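Local coordinates for protein response regulator (Caulobacter vibrioides, PDB 3T0Y) that probably acts, through this sigma-factor-like domain of a PhyR-type response regulator, as a phosphorylation-controlled sigma-factor mimic that captures an anti-sigma protein in stress signalling, at residues M15-R20 / L58-N63; A34-Q39 / A76-S81; T110-A115 / C120-V125. All blocks are in the same frame, centred on the assembly; numbering follows the deposited sequence.

Interaction 1: residues M15-R20 / L58-N63; sequences MSLLAR and LVLDAN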
loop_
_atom_site.group_PDB
_atom_site.type_symbol
_atom_site.label_atom_id
_atom_site.label_comp_id
_atom_site.label_asym_id
_atom_site.label_seq_id
_atom_site.Cartn_x
_atom_site.Cartn_y
_atom_site.Cartn_z
HETATM N N MSE C 15 -27.004 17.336 -4.725
HETATM C CA MSE C 15 -25.722 16.713 -5.069
HETATM C C MSE C 15 -25.434 15.470 -4.216
HETATM O O MSE C 15 -25.302 15.547 -2.988
HETATM C CB MSE C 15 -24.572 17.725 -4.945
HETATM C CG MSE C 15 -23.412 17.487 -5.920
HETATM SE SE MSE C 15 -22.885 19.127 -6.861
HETATM C CE MSE C 15 -21.696 18.390 -8.217
ATOM N N SER C 16 -25.341 14.320 -4.877
ATOM C CA SER C 16 -24.995 13.076 -4.200
ATOM C C SER C 16 -23.549 13.109 -3.713
ATOM O O SER C 16 -22.796 14.042 -4.004
ATOM C CB SER C 16 -25.194 11.878 -5.131
ATOM O OG SER C 16 -24.387 11.996 -6.292
ATOM N N LEU C 17 -23.173 12.080 -2.967
ATOM C CA LEU C 17 -21.811 11.936 -2.497
ATOM C C LEU C 17 -20.913 11.798 -3.716
ATOM O O LEU C 17 -19.894 12.474 -3.849
ATOM C CB LEU C 17 -21.709 10.687 -1.632
ATOM C CG LEU C 17 -20.640 10.708 -0.548
ATOM C CD1 LEU C 17 -20.778 11.964 0.316
ATOM C CD2 LEU C 17 -20.741 9.438 0.284
ATOM N N LEU C 18 -21.321 10.918 -4.615
ATOM C CA LEU C 18 -20.609 10.707 -5.861
ATOM C C LEU C 18 -20.372 12.009 -6.627
ATOM O O LEU C 18 -19.342 12.174 -7.272
ATOM C CB LEU C 18 -21.382 9.725 -6.742
ATOM C CG LEU C 18 -20.910 9.664 -8.196
ATOM C CD1 LEU C 18 -19.791 8.641 -8.344
ATOM C CD2 LEU C 18 -22.085 9.354 -9.138
ATOM N N ALA C 19 -21.320 12.933 -6.555
ATOM C CA ALA C 19 -21.262 14.128 -7.382
ATOM C C ALA C 19 -20.387 15.211 -6.751
ATOM O O ALA C 19 -19.661 15.931 -7.448
ATOM C CB ALA C 19 -22.673 14.646 -7.653
ATOM N N ARG C 20 -20.458 15.327 -5.430
ATOM C CA ARG C 20 -19.630 16.294 -4.725
ATOM C C ARG C 20 -18.145 15.891 -4.725
ATOM O O ARG C 20 -17.267 16.760 -4.832
ATOM C CB ARG C 20 -20.124 16.495 -3.289
ATOM C CG ARG C 20 -21.154 17.596 -3.122
ATOM C CD ARG C 20 -21.559 17.744 -1.657
ATOM N NE ARG C 20 -21.928 16.463 -1.049
ATOM C CZ ARG C 20 -23.167 16.118 -0.698
ATOM N NH1 ARG C 20 -24.175 16.966 -0.876
ATOM N NH2 ARG C 20 -23.399 14.924 -0.156
ATOM N N LEU C 58 -19.060 7.840 8.711
ATOM C CA LEU C 58 -18.447 9.156 8.843
ATOM C C LEU C 58 -19.093 10.064 7.813
ATOM O O LEU C 58 -19.529 9.596 6.754
ATOM C CB LEU C 58 -16.952 9.083 8.562
ATOM C CG LEU C 58 -16.083 8.283 9.525
ATOM C CD1 LEU C 58 -14.659 8.262 9.000
ATOM C CD2 LEU C 58 -16.143 8.869 10.940
ATOM N N VAL C 59 -19.148 11.353 8.120
ATOM C CA VAL C 59 -19.807 12.314 7.246
ATOM C C VAL C 59 -18.898 13.508 6.949
ATOM O O VAL C 59 -18.104 13.909 7.798
ATOM C CB VAL C 59 -21.125 12.822 7.874
ATOM C CG1 VAL C 59 -22.110 11.676 8.041
ATOM C CG2 VAL C 59 -20.855 13.473 9.220
ATOM N N LEU C 60 -19.017 14.049 5.738
ATOM C CA LEU C 60 -18.323 15.261 5.353
ATOM C C LEU C 60 -18.784 16.403 6.235
ATOM O O LEU C 60 -19.985 16.619 6.377
ATOM C CB LEU C 60 -18.621 15.607 3.893
ATOM C CG LEU C 60 -18.213 14.525 2.897
ATOM C CD1 LEU C 60 -18.568 14.947 1.499
ATOM C CD2 LEU C 60 -16.718 14.240 2.998
ATOM N N ASP C 61 -17.827 17.123 6.826
ATOM C CA ASP C 61 -18.103 18.296 7.643
ATOM C C ASP C 61 -18.746 19.368 6.764
ATOM O O ASP C 61 -18.235 19.707 5.690
ATOM C CB ASP C 61 -16.804 18.819 8.253
ATOM C CG ASP C 61 -17.017 19.561 9.562
ATOM O OD1 ASP C 61 -17.385 20.754 9.530
ATOM O OD2 ASP C 61 -16.797 18.949 10.629
ATOM N N ALA C 62 -19.879 19.886 7.207
ATOM C CA ALA C 62 -20.631 20.861 6.419
ATOM C C ALA C 62 -19.954 22.235 6.356
ATOM O O ALA C 62 -20.234 23.035 5.462
ATOM C CB ALA C 62 -22.049 20.996 6.965
ATOM N N ASN C 63 -19.076 22.504 7.316
ATOM C CA ASN C 63 -18.317 23.748 7.336
ATOM C C ASN C 63 -17.109 23.755 6.389
ATOM O O ASN C 63 -16.462 24.787 6.238
ATOM C CB ASN C 63 -17.846 24.060 8.755
ATOM C CG ASN C 63 -18.997 24.195 9.732
ATOM O OD1 ASN C 63 -20.096 24.635 9.363
ATOM N ND2 ASN C 63 -18.760 23.815 10.986
#

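Interaction 2: residues A34-Q39 / A76-S81; sequences ALTGDQ and AIWLSS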
loop_
_atom_site.group_PDB
_atom_site.type_symbol
_atom_site.label_atom_id
_atom_site.label_comp_id
_atom_site.label_asym_id
_atom_site.label_seq_id
_atom_site.Cartn_x
_atom_site.Cartn_y
_atom_site.Cartn_z
ATOM N N ALA C 34 1.455 9.472 -2.080
ATOM C CA ALA C 34 2.652 10.139 -1.599
ATOM C C ALA C 34 2.824 9.859 -0.109
ATOM O O ALA C 34 3.949 9.733 0.384
ATOM C CB ALA C 34 2.563 11.636 -1.864
ATOM N N LEU C 35 1.703 9.763 0.606
ATOM C CA LEU C 35 1.741 9.613 2.055
ATOM C C LEU C 35 2.104 8.205 2.447
ATOM O O LEU C 35 2.894 8.014 3.367
ATOM C CB LEU C 35 0.403 10.001 2.703
ATOM C CG LEU C 35 0.271 9.767 4.218
ATOM C CD1 LEU C 35 1.083 10.811 5.033
ATOM C CD2 LEU C 35 -1.189 9.777 4.662
ATOM N N THR C 36 1.572 7.216 1.729
ATOM C CA THR C 36 1.654 5.839 2.195
ATOM C C THR C 36 2.622 4.928 1.418
ATOM O O THR C 36 2.848 3.790 1.818
ATOM C CB THR C 36 0.271 5.179 2.206
ATOM O OG1 THR C 36 -0.130 4.938 0.856
ATOM C CG2 THR C 36 -0.760 6.080 2.909
ATOM N N GLY C 37 3.179 5.417 0.311
ATOM C CA GLY C 37 4.306 4.744 -0.293
ATOM C C GLY C 37 4.169 4.227 -1.701
ATOM O O GLY C 37 5.176 4.099 -2.403
ATOM N N ASP C 38 2.946 3.891 -2.093
ATOM C CA ASP C 38 2.653 3.480 -3.459
ATOM C C ASP C 38 1.149 3.562 -3.730
ATOM O O ASP C 38 0.352 3.812 -2.810
ATOM C CB ASP C 38 3.212 2.077 -3.768
ATOM C CG ASP C 38 2.492 0.959 -3.009
ATOM O OD1 ASP C 38 2.938 -0.207 -3.111
ATOM O OD2 ASP C 38 1.488 1.227 -2.323
ATOM N N GLN C 39 0.762 3.357 -4.990
ATOM C CA GLN C 39 -0.621 3.574 -5.402
ATOM C C GLN C 39 -1.547 2.512 -4.830
ATOM O O GLN C 39 -2.693 2.800 -4.501
ATOM C CB GLN C 39 -0.744 3.606 -6.933
ATOM C CG GLN C 39 -1.970 4.372 -7.436
ATOM C CD GLN C 39 -1.962 5.843 -6.988
ATOM O OE1 GLN C 39 -1.203 6.665 -7.522
ATOM N NE2 GLN C 39 -2.798 6.174 -5.986
ATOM N N ALA C 76 -8.587 10.716 8.914
ATOM C CA ALA C 76 -9.162 10.082 10.094
ATOM C C ALA C 76 -9.109 8.560 10.013
ATOM O O ALA C 76 -8.806 7.886 11.004
ATOM C CB ALA C 76 -10.599 10.535 10.290
ATOM N N ILE C 77 -9.418 8.006 8.849
ATOM C CA ILE C 77 -9.391 6.555 8.736
ATOM C C ILE C 77 -7.944 6.098 8.615
ATOM O O ILE C 77 -7.589 5.032 9.084
ATOM C CB ILE C 77 -10.277 6.000 7.580
ATOM C CG1 ILE C 77 -9.809 6.517 6.220
ATOM C CG2 ILE C 77 -11.757 6.323 7.806
ATOM C CD1 ILE C 77 -8.697 5.693 5.622
ATOM N N TRP C 78 -7.103 6.921 7.997
ATOM C CA TRP C 78 -5.690 6.583 7.874
ATOM C C TRP C 78 -5.063 6.477 9.253
ATOM O O TRP C 78 -4.368 5.511 9.578
ATOM C CB TRP C 78 -4.941 7.641 7.067
ATOM C CG TRP C 78 -3.481 7.395 7.053
ATOM C CD1 TRP C 78 -2.817 6.451 6.330
ATOM C CD2 TRP C 78 -2.489 8.099 7.802
ATOM N NE1 TRP C 78 -1.465 6.513 6.590
ATOM C CE2 TRP C 78 -1.236 7.526 7.483
ATOM C CE3 TRP C 78 -2.534 9.157 8.714
ATOM C CZ2 TRP C 78 -0.041 7.969 8.055
ATOM C CZ3 TRP C 78 -1.350 9.605 9.267
ATOM C CH2 TRP C 78 -0.114 9.009 8.932
ATOM N N LEU C 79 -5.326 7.496 10.052
ATOM C CA LEU C 79 -4.861 7.575 11.419
ATOM C C LEU C 79 -5.279 6.343 12.205
ATOM O O LEU C 79 -4.445 5.664 12.802
ATOM C CB LEU C 79 -5.478 8.811 12.070
ATOM C CG LEU C 79 -4.668 9.435 13.188
ATOM C CD1 LEU C 79 -3.238 9.624 12.708
ATOM C CD2 LEU C 79 -5.289 10.754 13.594
ATOM N N SER C 80 -6.579 6.062 12.192
ATOM C CA SER C 80 -7.158 4.965 12.965
ATOM C C SER C 80 -6.778 3.552 12.482
ATOM O O SER C 80 -7.143 2.555 13.109
ATOM C CB SER C 80 -8.686 5.082 12.972
ATOM O OG SER C 80 -9.245 4.477 11.813
ATOM N N SER C 81 -6.069 3.452 11.365
ATOM C CA SER C 81 -5.740 2.133 10.846
ATOM C C SER C 81 -4.649 1.476 11.702
ATOM O O SER C 81 -4.508 0.258 11.700
ATOM C CB SER C 81 -5.371 2.182 9.348
ATOM O OG SER C 81 -4.038 2.624 9.146
#

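Interaction 3: residues T110-A115 / C120-V125; sequences TPTEAA and CDFGEV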
loop_
_atom_site.group_PDB
_atom_site.type_symbol
_atom_site.label_atom_id
_atom_site.label_comp_id
_atom_site.label_asym_id
_atom_site.label_seq_id
_atom_site.Cartn_x
_atom_site.Cartn_y
_atom_site.Cartn_z
ATOM N N THR C 110 13.254 -17.728 4.114
ATOM C CA THR C 110 14.410 -17.254 4.860
ATOM C C THR C 110 14.763 -15.905 4.283
ATOM O O THR C 110 14.371 -15.600 3.152
ATOM C CB THR C 110 15.603 -18.205 4.735
ATOM O OG1 THR C 110 16.013 -18.284 3.363
ATOM C CG2 THR C 110 15.212 -19.595 5.210
ATOM N N PRO C 111 15.477 -15.077 5.060
ATOM C CA PRO C 111 15.938 -13.801 4.523
ATOM C C PRO C 111 16.687 -13.955 3.192
ATOM O O PRO C 111 16.567 -13.079 2.340
ATOM C CB PRO C 111 16.860 -13.272 5.629
ATOM C CG PRO C 111 16.272 -13.836 6.868
ATOM C CD PRO C 111 15.761 -15.209 6.495
ATOM N N THR C 112 17.452 -15.025 3.019
ATOM C CA THR C 112 18.191 -15.237 1.766
ATOM C C THR C 112 17.196 -15.450 0.631
ATOM O O THR C 112 17.345 -14.911 -0.466
ATOM C CB THR C 112 19.088 -16.495 1.827
ATOM O OG1 THR C 112 20.144 -16.296 2.765
ATOM C CG2 THR C 112 19.678 -16.814 0.447
ATOM N N GLU C 113 16.184 -16.259 0.893
ATOM C CA GLU C 113 15.197 -16.528 -0.138
ATOM C C GLU C 113 14.441 -15.227 -0.435
ATOM O O GLU C 113 14.153 -14.922 -1.584
ATOM C CB GLU C 113 14.238 -17.633 0.313
ATOM C CG GLU C 113 14.863 -19.005 0.332
ATOM C CD GLU C 113 13.990 -20.047 1.015
ATOM O OE1 GLU C 113 13.171 -19.684 1.878
ATOM O OE2 GLU C 113 14.117 -21.243 0.685
ATOM N N ALA C 114 14.149 -14.442 0.598
ATOM C CA ALA C 114 13.426 -13.181 0.390
ATOM C C ALA C 114 14.246 -12.240 -0.502
ATOM O O ALA C 114 13.700 -11.504 -1.311
ATOM C CB ALA C 114 13.082 -12.514 1.727
ATOM N N ALA C 115 15.561 -12.300 -0.362
ATOM C CA ALA C 115 16.476 -11.532 -1.199
ATOM C C ALA C 115 16.339 -11.937 -2.658
ATOM O O ALA C 115 16.289 -11.084 -3.538
ATOM C CB ALA C 115 17.934 -11.732 -0.724
ATOM N N CYS C 120 17.196 -8.197 -4.657
ATOM C CA CYS C 120 17.962 -7.120 -4.072
ATOM C C CYS C 120 19.003 -7.806 -3.204
ATOM O O CYS C 120 18.910 -9.010 -2.966
ATOM C CB CYS C 120 17.062 -6.253 -3.204
ATOM S SG CYS C 120 16.563 -7.101 -1.678
ATOM N N ASP C 121 19.991 -7.069 -2.724
ATOM C CA ASP C 121 21.027 -7.709 -1.919
ATOM C C ASP C 121 20.558 -7.974 -0.476
ATOM O O ASP C 121 19.476 -7.553 -0.078
ATOM C CB ASP C 121 22.349 -6.943 -2.002
ATOM C CG ASP C 121 22.329 -5.647 -1.229
ATOM O OD1 ASP C 121 21.891 -5.642 -0.054
ATOM O OD2 ASP C 121 22.777 -4.631 -1.796
ATOM N N PHE C 122 21.357 -8.705 0.286
ATOM C CA PHE C 122 20.910 -9.219 1.573
ATOM C C PHE C 122 20.757 -8.124 2.606
ATOM O O PHE C 122 19.824 -8.144 3.401
ATOM C CB PHE C 122 21.884 -10.290 2.102
ATOM C CG PHE C 122 21.491 -10.845 3.428
ATOM C CD1 PHE C 122 20.468 -11.778 3.531
ATOM C CD2 PHE C 122 22.116 -10.416 4.586
ATOM C CE1 PHE C 122 20.091 -12.284 4.770
ATOM C CE2 PHE C 122 21.732 -10.910 5.827
ATOM C CZ PHE C 122 20.721 -11.837 5.918
ATOM N N GLY C 123 21.697 -7.181 2.621
ATOM C CA GLY C 123 21.676 -6.111 3.610
ATOM C C GLY C 123 20.426 -5.274 3.451
ATOM O O GLY C 123 19.808 -4.864 4.434
ATOM N N GLU C 124 20.045 -5.042 2.198
ATOM C CA GLU C 124 18.816 -4.319 1.890
ATOM C C GLU C 124 17.631 -5.057 2.521
ATOM O O GLU C 124 16.757 -4.445 3.132
ATOM C CB GLU C 124 18.647 -4.199 0.371
ATOM C CG GLU C 124 17.300 -3.683 -0.108
ATOM C CD GLU C 124 17.063 -2.201 0.192
ATOM O OE1 GLU C 124 17.780 -1.630 1.051
ATOM O OE2 GLU C 124 16.144 -1.605 -0.429
ATOM N N VAL C 125 17.619 -6.382 2.404
ATOM C CA VAL C 125 16.535 -7.160 2.997
ATOM C C VAL C 125 16.450 -7.043 4.523
ATOM O O VAL C 125 15.354 -6.910 5.063
ATOM C CB VAL C 125 16.618 -8.652 2.614
ATOM C CG1 VAL C 125 15.708 -9.484 3.526
ATOM C CG2 VAL C 125 16.222 -8.814 1.176
#

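Interaction 1: residues M15-R20 / L58-N63
L17 and L60 meet methyl to methyl, CD1 of L17 lying 3.9 Å from CD1 of L60, and the two side chains cross obliquely. The CB of L60 heads toward helix 17-21. Its CG stands anti to the carbonyl carbon (chi1 -59°) and the branch beyond is extended, which carries CD1 out to the first turn of that helix. The CB of L17 leaves to one flank of the contact, and CG anti to its backbone N (chi1 -152°) brings CD1 round to L60.

R20 comes to the same L60 methyl from further along the helix. Its NE is 4.5 Å from L60 CD1, a loose approach that is oblique to the guanidinium plane. L17 CD1 lies at the edge of that guanidinium and in its plane, while the carbonyl oxygen of S16 sits over one face, 3.7 Å above it and offset toward the rim. The charged group is thus bordered by leucine methyls, and R20 NE is buried here with no hydrogen-bond partner in the model.

Polar bonds close to each backbone lie within the segments. S16 is the N-cap of the helix, its OG accepting a weak bond from A19 N at 3.2 Å. In the other segment, D61 OD1 accepts from N63 N at 3.3 Å, closing an Asx turn just beyond L60.

L53 of helix 39-54 touches both L17 and L60, and A69 of helix 66-80 also touches L60; a chain of another protein packs on the L17 side. A small surface contact results, setting the N-terminal helix against the irregular connection between helices 39-54 and 66-80, in the all-helical sigma2-like part of the PhyR fold.

Interaction 2: residues A34-Q39 / A76-S81
L35 and W78 join two helices of the sigma2-like bundle of PhyR, the end of helix 25-36 and the last turns of helix 66-80, close to the centre of the chain. The main interaction is CH-pi. The two side chains come from opposite directions, and L35 CD2 rests over one face of the indole, 3.7 Å from the centroid of the five-membered ring of W78 and 13° off its normal. CE2 is the nearest ring atom to that methyl.

A second apolar touch comes from T36, whose side chain slides past the indole the opposite way: T36 CG2 lies 3.8 Å from W78 NE1, oblique to the ring. Its chi1 of 72° sets T36 OG1 between the backbone N and the carbonyl carbon, where it bonds to A32 O one turn back. Y45 of helix 39-54 meets the indole edge-to-face and R92 adds a cation-pi contact, while R98 of the second subunit packs on W78 and donates to L35 O.

Further polar bonds fix the helix ends. G37, just past the first helix, has a positive phi of 119°, a conformation that suits glycine, and D38 caps the helix that follows. S81 OG bonds Y45 OH, and W78 O takes two bonds from the same serine: S81 OG at 2.9 Å and S81 N at 3.2 Å.

Interaction 3: residues T110-A115 / C120-V125
F122 sets CG anti to its backbone N (chi1 179°), and this swings the ring off the start of its helix and across to P111. CE1 of F122 reaches P111 CB at 3.5 Å, oblique to the ring, while T112 N lies at the ring edge, near its plane. V125, one turn later, splits its two methyls over the same neighbouring helix: at chi1 165° CG1 is anti to N and CG2 anti to the carbonyl carbon. V125 CG2 settles 3.6 Å from A115 CA and is also near A115 CB. Its partner CG1 lies 3.9 Å from the carbonyl oxygen of P111, with A114 CB a looser neighbour.

A114 and A115 present only CB methyls here, consistent with the close approach of V125 to the backbone. The pairing is that of a helix-turn-helix, helix 111-118 followed after a tight turn by helix 122-140, in the sigma-like domain of PhyR, and therefore probably the counterpart of the DNA-binding element of sigma region 4.

One backbone bond ties the turn across its ends: C120 N donates to A115 O at 3.2 Å, fairly straight at 161°. A115 CB packs beside it, 3.7 Å from C120 O. Both helices are capped at their starts. T110 and E113 form a capping box, E113 N giving to T110 OG1 and T110 N to E113 OE1. D121 takes E124 N on OD1 at 3.0 Å, nearly along the C-O axis of its carboxylate, and the acid of E124 turns onward to a salt bridge with R127.

Overall arrangement
Interactions 1 and 2 alternate along the chain, 15-20 and 34-39 preceding 58-63 and 76-81, so together they tie helices 17-21, 25-36 and 66-80 and the loop before the last into one helical bundle. Their centres are 21 Å apart, yet they touch where L58 CD1 packs on I77 CG2 at 3.7 Å. Interaction 1 lies at the surface and interaction 2 in the interior. Interaction 3 follows in series, joining the neighbouring helices 111-118 and 122-140. Its centre is about 27 Å from that of interaction 2 and 46 Å from that of interaction 1, which lies on the other side of the chain's centre. This matches separate sigma2-like and sigma-like parts in one chain.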